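Local atomic coordinates of uncharacterized protein (Listeria monocytogenes, PDB entry 3MAB), a protein that is of unknown function but is a small all-helical protein of the TfoX C-terminal domain family. Residues Ala23-Pro28 with Lys32-Lys37; Lys37-Arg42 with Tyr56-Ala61. The protein carries 2 engineered substitutions. All coordinates share one frame; numbering follows the deposited sequence.

Interaction 1 of 2, residues Ala23-Pro28 with Lys32-Lys37; sequences AGIKTP and KDVGSK
I25 meets V34 right before a kink in helix 28-46. Just past V34, G35 takes a positive phi, and N of S36 and of K37 lack a bond to the turn before. CD1 of I25 lies 4.0 Å from CG2 of V34. The CB bond of I25 points toward the helix. With CG1 anti to the carbonyl carbon (chi1 -62°), the extended chain (chi2 164°) brings CD1 against V34. I25 is buried and also packs on L31. V34 is only partly buried and rests in addition on R42.

The second link belongs to the helix itself. K32 N donates to P28 O at 3.0 Å, with an N-H...O angle of 165°. This is an i to i+4 bond of the first turn. CB of K32 lies beside the same oxygen. Its extended chain then runs off from P28, bending only at the last torsion.

Both ends of the loop are fixed. G24, with positive phi, is the C-prime residue of the Schellman motif that closes helix 14-22. T27 is the N-cap of helix 28-46, and its OG1 bonds to E30 N.

No side-chain hydrogen bond crosses between the two segments. The loop therefore meets the helix by apolar contact of I25 with V34, and K32 N to P28 O is the only hydrogen bond between them.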
loop_
_atom_site.group_PDB
_atom_site.type_symbol
_atom_site.label_atom_id
_atom_site.label_comp_id
_atom_site.label_asym_id
_atom_site.label_seq_id
_atom_site.Cartn_x
_atom_site.Cartn_y
_atom_site.Cartn_z
ATOM N N ALA B 23 -9.276 12.536 12.895
ATOM C CA ALA B 23 -8.744 13.779 12.318
ATOM C C ALA B 23 -9.500 14.301 11.114
ATOM O O ALA B 23 -9.090 15.327 10.571
ATOM C CB ALA B 23 -7.289 13.623 11.972
ATOM N N GLY B 24 -10.623 13.693 10.742
ATOM C CA GLY B 24 -11.472 14.216 9.664
ATOM C C GLY B 24 -11.136 13.729 8.284
ATOM O O GLY B 24 -11.648 14.273 7.279
ATOM N N ILE B 25 -10.314 12.684 8.214
ATOM C CA ILE B 25 -9.913 12.058 6.943
ATOM C C ILE B 25 -10.557 10.696 6.924
ATOM O O ILE B 25 -10.109 9.797 7.611
ATOM C CB ILE B 25 -8.391 11.990 6.828
ATOM C CG1 ILE B 25 -7.805 13.416 6.832
ATOM C CG2 ILE B 25 -8.012 11.169 5.576
ATOM C CD1 ILE B 25 -6.320 13.361 7.110
ATOM N N LYS B 26 -11.663 10.554 6.179
ATOM C CA LYS B 26 -12.540 9.391 6.362
ATOM C C LYS B 26 -12.544 8.361 5.251
ATOM O O LYS B 26 -13.064 7.250 5.453
ATOM C CB LYS B 26 -13.998 9.839 6.623
ATOM C CG LYS B 26 -14.111 10.943 7.713
ATOM C CD LYS B 26 -15.518 11.100 8.229
ATOM C CE LYS B 26 -15.939 12.543 8.548
ATOM N NZ LYS B 26 -14.897 13.522 9.023
ATOM N N THR B 27 -11.912 8.677 4.130
ATOM C CA THR B 27 -11.911 7.805 2.941
ATOM C C THR B 27 -10.573 7.864 2.247
ATOM O O THR B 27 -9.825 8.826 2.455
ATOM C CB THR B 27 -12.963 8.290 1.922
ATOM O OG1 THR B 27 -12.540 9.524 1.341
ATOM C CG2 THR B 27 -14.397 8.430 2.569
ATOM N N PRO B 28 -10.264 6.853 1.397
ATOM C CA PRO B 28 -9.051 6.945 0.602
ATOM C C PRO B 28 -8.952 8.191 -0.261
ATOM O O PRO B 28 -7.856 8.701 -0.438
ATOM C CB PRO B 28 -9.121 5.677 -0.279
ATOM C CG PRO B 28 -9.859 4.710 0.620
ATOM C CD PRO B 28 -10.876 5.498 1.310
ATOM N N LYS B 32 -5.880 10.891 -0.221
ATOM C CA LYS B 32 -5.100 11.287 -1.377
ATOM C C LYS B 32 -5.161 12.802 -1.522
ATOM O O LYS B 32 -4.114 13.416 -1.841
ATOM C CB LYS B 32 -5.629 10.612 -2.636
ATOM C CG LYS B 32 -4.781 10.958 -3.903
ATOM C CD LYS B 32 -5.269 10.260 -5.111
ATOM C CE LYS B 32 -4.497 10.770 -6.343
ATOM N NZ LYS B 32 -4.894 12.197 -6.684
ATOM N N ASP B 33 -6.353 13.363 -1.358
ATOM C CA ASP B 33 -6.609 14.809 -1.592
ATOM C C ASP B 33 -5.710 15.640 -0.673
ATOM O O ASP B 33 -5.231 16.738 -1.044
ATOM C CB ASP B 33 -8.064 15.237 -1.265
ATOM C CG ASP B 33 -9.143 14.835 -2.281
ATOM O OD1 ASP B 33 -10.345 14.887 -1.898
ATOM O OD2 ASP B 33 -8.836 14.552 -3.410
ATOM N N VAL B 34 -5.529 15.231 0.570
ATOM C CA VAL B 34 -4.689 16.024 1.472
ATOM C C VAL B 34 -3.222 15.616 1.477
ATOM O O VAL B 34 -2.344 16.450 1.750
ATOM C CB VAL B 34 -5.203 16.054 2.899
ATOM C CG1 VAL B 34 -6.646 16.594 2.954
ATOM C CG2 VAL B 34 -5.118 14.745 3.585
ATOM N N GLY B 35 -2.948 14.367 1.155
ATOM C CA GLY B 35 -1.596 13.874 1.158
ATOM C C GLY B 35 -1.048 13.483 2.507
ATOM O O GLY B 35 -1.632 13.772 3.580
ATOM N N SER B 36 0.115 12.820 2.486
ATOM C CA SER B 36 0.621 12.190 3.682
ATOM C C SER B 36 1.085 13.195 4.717
ATOM O O SER B 36 0.894 12.966 5.913
ATOM C CB SER B 36 1.728 11.216 3.385
ATOM O OG SER B 36 2.834 11.870 2.808
ATOM N N LYS B 37 1.735 14.286 4.305
ATOM C CA LYS B 37 2.270 15.226 5.286
ATOM C C LYS B 37 1.138 15.926 6.049
ATOM O O LYS B 37 1.177 16.045 7.278
ATOM C CB LYS B 37 3.182 16.248 4.639
ATOM C CG LYS B 37 4.500 15.623 4.123
ATOM C CD LYS B 37 5.348 16.773 3.529
ATOM C CE LYS B 37 6.606 16.251 2.857
ATOM N NZ LYS B 37 7.079 17.159 1.753
#

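Interaction 2 of 2, residues Lys37-Arg42 with Tyr56-Ala61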
loop_
_atom_site.group_PDB
_atom_site.type_symbol
_atom_site.label_atom_id
_atom_site.label_comp_id
_atom_site.label_asym_id
_atom_site.label_seq_id
_atom_site.Cartn_x
_atom_site.Cartn_y
_atom_site.Cartn_z
ATOM N N LYS B 37 1.735 14.286 4.305
ATOM C CA LYS B 37 2.270 15.226 5.286
ATOM C C LYS B 37 1.138 15.926 6.049
ATOM O O LYS B 37 1.177 16.045 7.278
ATOM C CB LYS B 37 3.182 16.248 4.639
ATOM C CG LYS B 37 4.500 15.623 4.123
ATOM C CD LYS B 37 5.348 16.773 3.529
ATOM C CE LYS B 37 6.606 16.251 2.857
ATOM N NZ LYS B 37 7.079 17.159 1.753
ATOM N N GLU B 38 0.130 16.390 5.312
ATOM C CA GLU B 38 -1.016 17.035 5.976
ATOM C C GLU B 38 -1.748 15.998 6.872
ATOM O O GLU B 38 -2.099 16.298 7.991
ATOM C CB GLU B 38 -1.994 17.627 4.984
ATOM C CG GLU B 38 -3.187 18.229 5.746
ATOM C CD GLU B 38 -4.167 19.018 4.946
ATOM O OE1 GLU B 38 -3.844 19.606 3.890
ATOM O OE2 GLU B 38 -5.350 19.077 5.403
ATOM N N ALA B 39 -1.972 14.795 6.369
ATOM C CA ALA B 39 -2.685 13.790 7.169
ATOM C C ALA B 39 -1.897 13.488 8.453
ATOM O O ALA B 39 -2.451 13.424 9.550
ATOM C CB ALA B 39 -2.922 12.558 6.350
ATOM N N PHE B 40 -0.593 13.349 8.313
ATOM C CA PHE B 40 0.274 13.112 9.461
ATOM C C PHE B 40 0.162 14.256 10.454
ATOM O O PHE B 40 0.025 14.000 11.635
ATOM C CB PHE B 40 1.738 12.909 9.065
ATOM C CG PHE B 40 2.625 12.651 10.211
ATOM C CD1 PHE B 40 2.787 11.368 10.659
ATOM C CD2 PHE B 40 3.295 13.660 10.882
ATOM C CE1 PHE B 40 3.546 11.086 11.746
ATOM C CE2 PHE B 40 4.085 13.341 11.991
ATOM C CZ PHE B 40 4.204 12.049 12.396
ATOM N N LEU B 41 0.208 15.511 9.996
ATOM C CA LEU B 41 0.154 16.656 10.902
ATOM C C LEU B 41 -1.160 16.616 11.709
ATOM O O LEU B 41 -1.223 16.976 12.893
ATOM C CB LEU B 41 0.279 17.977 10.149
ATOM C CG LEU B 41 1.678 18.357 9.735
ATOM C CD1 LEU B 41 1.613 19.583 8.902
ATOM C CD2 LEU B 41 2.641 18.537 10.922
ATOM N N ARG B 42 -2.231 16.272 11.009
ATOM C CA ARG B 42 -3.546 16.234 11.652
ATOM C C ARG B 42 -3.600 15.179 12.781
ATOM O O ARG B 42 -4.215 15.436 13.793
ATOM C CB ARG B 42 -4.656 16.068 10.602
ATOM C CG ARG B 42 -4.792 17.352 9.875
ATOM C CD ARG B 42 -5.533 17.425 8.584
ATOM N NE ARG B 42 -6.927 17.143 8.769
ATOM C CZ ARG B 42 -7.869 17.232 7.825
ATOM N NH1 ARG B 42 -7.616 17.706 6.628
ATOM N NH2 ARG B 42 -9.106 16.839 8.107
ATOM N N TYR B 56 5.498 7.160 6.866
ATOM C CA TYR B 56 5.758 6.229 5.786
ATOM C C TYR B 56 4.512 5.474 5.374
ATOM O O TYR B 56 4.272 5.303 4.154
ATOM C CB TYR B 56 6.858 5.239 6.191
ATOM C CG TYR B 56 8.314 5.688 6.132
ATOM C CD1 TYR B 56 8.711 6.832 5.486
ATOM C CD2 TYR B 56 9.290 4.878 6.669
ATOM C CE1 TYR B 56 10.069 7.232 5.457
ATOM C CE2 TYR B 56 10.656 5.293 6.634
ATOM C CZ TYR B 56 10.985 6.437 6.007
ATOM O OH TYR B 56 12.325 6.754 5.979
ATOM N N ALA B 57 3.732 4.978 6.340
ATOM C CA ALA B 57 2.503 4.246 6.037
ATOM C C ALA B 57 1.534 5.055 5.225
ATOM O O ALA B 57 0.957 4.581 4.249
ATOM C CB ALA B 57 1.824 3.770 7.338
ATOM N N LEU B 58 1.382 6.317 5.591
ATOM C CA LEU B 58 0.469 7.211 4.941
ATOM C C LEU B 58 0.914 7.510 3.509
ATOM O O LEU B 58 0.103 7.512 2.585
ATOM C CB LEU B 58 0.299 8.513 5.718
ATOM C CG LEU B 58 -0.421 8.358 7.019
ATOM C CD1 LEU B 58 -0.312 9.641 7.821
ATOM C CD2 LEU B 58 -1.890 8.060 6.855
ATOM N N GLU B 59 2.219 7.758 3.292
ATOM C CA GLU B 59 2.695 8.016 1.931
ATOM C C GLU B 59 2.571 6.792 1.077
ATOM O O GLU B 59 2.170 6.872 -0.087
ATOM C CB GLU B 59 4.150 8.516 1.924
ATOM C CG GLU B 59 4.733 8.834 0.579
ATOM C CD GLU B 59 4.042 9.959 -0.157
ATOM O OE1 GLU B 59 3.462 10.830 0.515
ATOM O OE2 GLU B 59 4.128 10.041 -1.406
ATOM N N GLY B 60 2.893 5.622 1.635
ATOM C CA GLY B 60 2.725 4.384 0.909
ATOM C C GLY B 60 1.239 4.184 0.558
ATOM O O GLY B 60 0.912 3.809 -0.562
ATOM N N ALA B 61 0.351 4.478 1.472
ATOM C CA ALA B 61 -1.093 4.377 1.168
ATOM C C ALA B 61 -1.495 5.263 -0.011
ATOM O O ALA B 61 -2.199 4.813 -0.934
ATOM C CB ALA B 61 -1.929 4.690 2.418
#
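L58 touches F40 and A39 through one methyl group. Within 37-42 and 56-61 every contact is made by CD1 of L58. It lies over the backbone of helix 28-46, 3.8 Å from N of F40. It also reaches CB of F40 at 4.1 Å and CB of A39 at 4.2 Å. CG of L58 is anti to its carbonyl carbon (chi1 -69°), and with chi2 170° this puts CD1 over the F40 backbone N. The F40 ring takes no part here. It turns to W44, whose ring plane makes a shallow angle with its own. L20 of helix 14-22 packs on both A39 and L58, so three helices converge at this point.

No hydrogen bond joins residues 37-42 to 56-61. K37 NZ, the R42 guanidinium and the E59 carboxylate have other partners. NH1 of R42 bonds E38 OE2 at 2.9 Å, a salt bridge one helical turn apart. E38 OE2 lies close to the guanidinium plane. NH1 comes to the anti side of OE2, 21° out of the carboxylate plane. E59 is buried, but both of its oxygens are used: OE1 by S36 OG and OE2 by Q63 NE2. K37 NZ forms a salt bridge with E77 of helix 72-85.

L58 thus packs on helix 28-46 near the centre of this chain, in an all-helical fold consistent with the TfoX C-terminal domain, of the HHH clan.

From the N terminus, helix 14-22 ends and the chain passes through loop 23-28 into helix 28-46. Interaction 1 closes a short span here, with three helical residues between its segments. Interaction 2 follows in series. It closes a longer span of 13 residues, bringing helix 52-63 back onto helix 28-46. The two neither nest nor cross, but both use helix 28-46 and share K37. Their centres are 8 Å apart, and they touch directly. S36 OG and E59 OE1, 2.6 Å apart, probably bond and tie the kinked part of helix 28-46 to helix 52-63. CD1 of I25 packs 3.6 Å from CB of A39. A23 O probably accepts a hydrogen bond from R42 NH2 at 2.9 Å. Helix 28-46 therefore ties the preceding loop to helix 52-63.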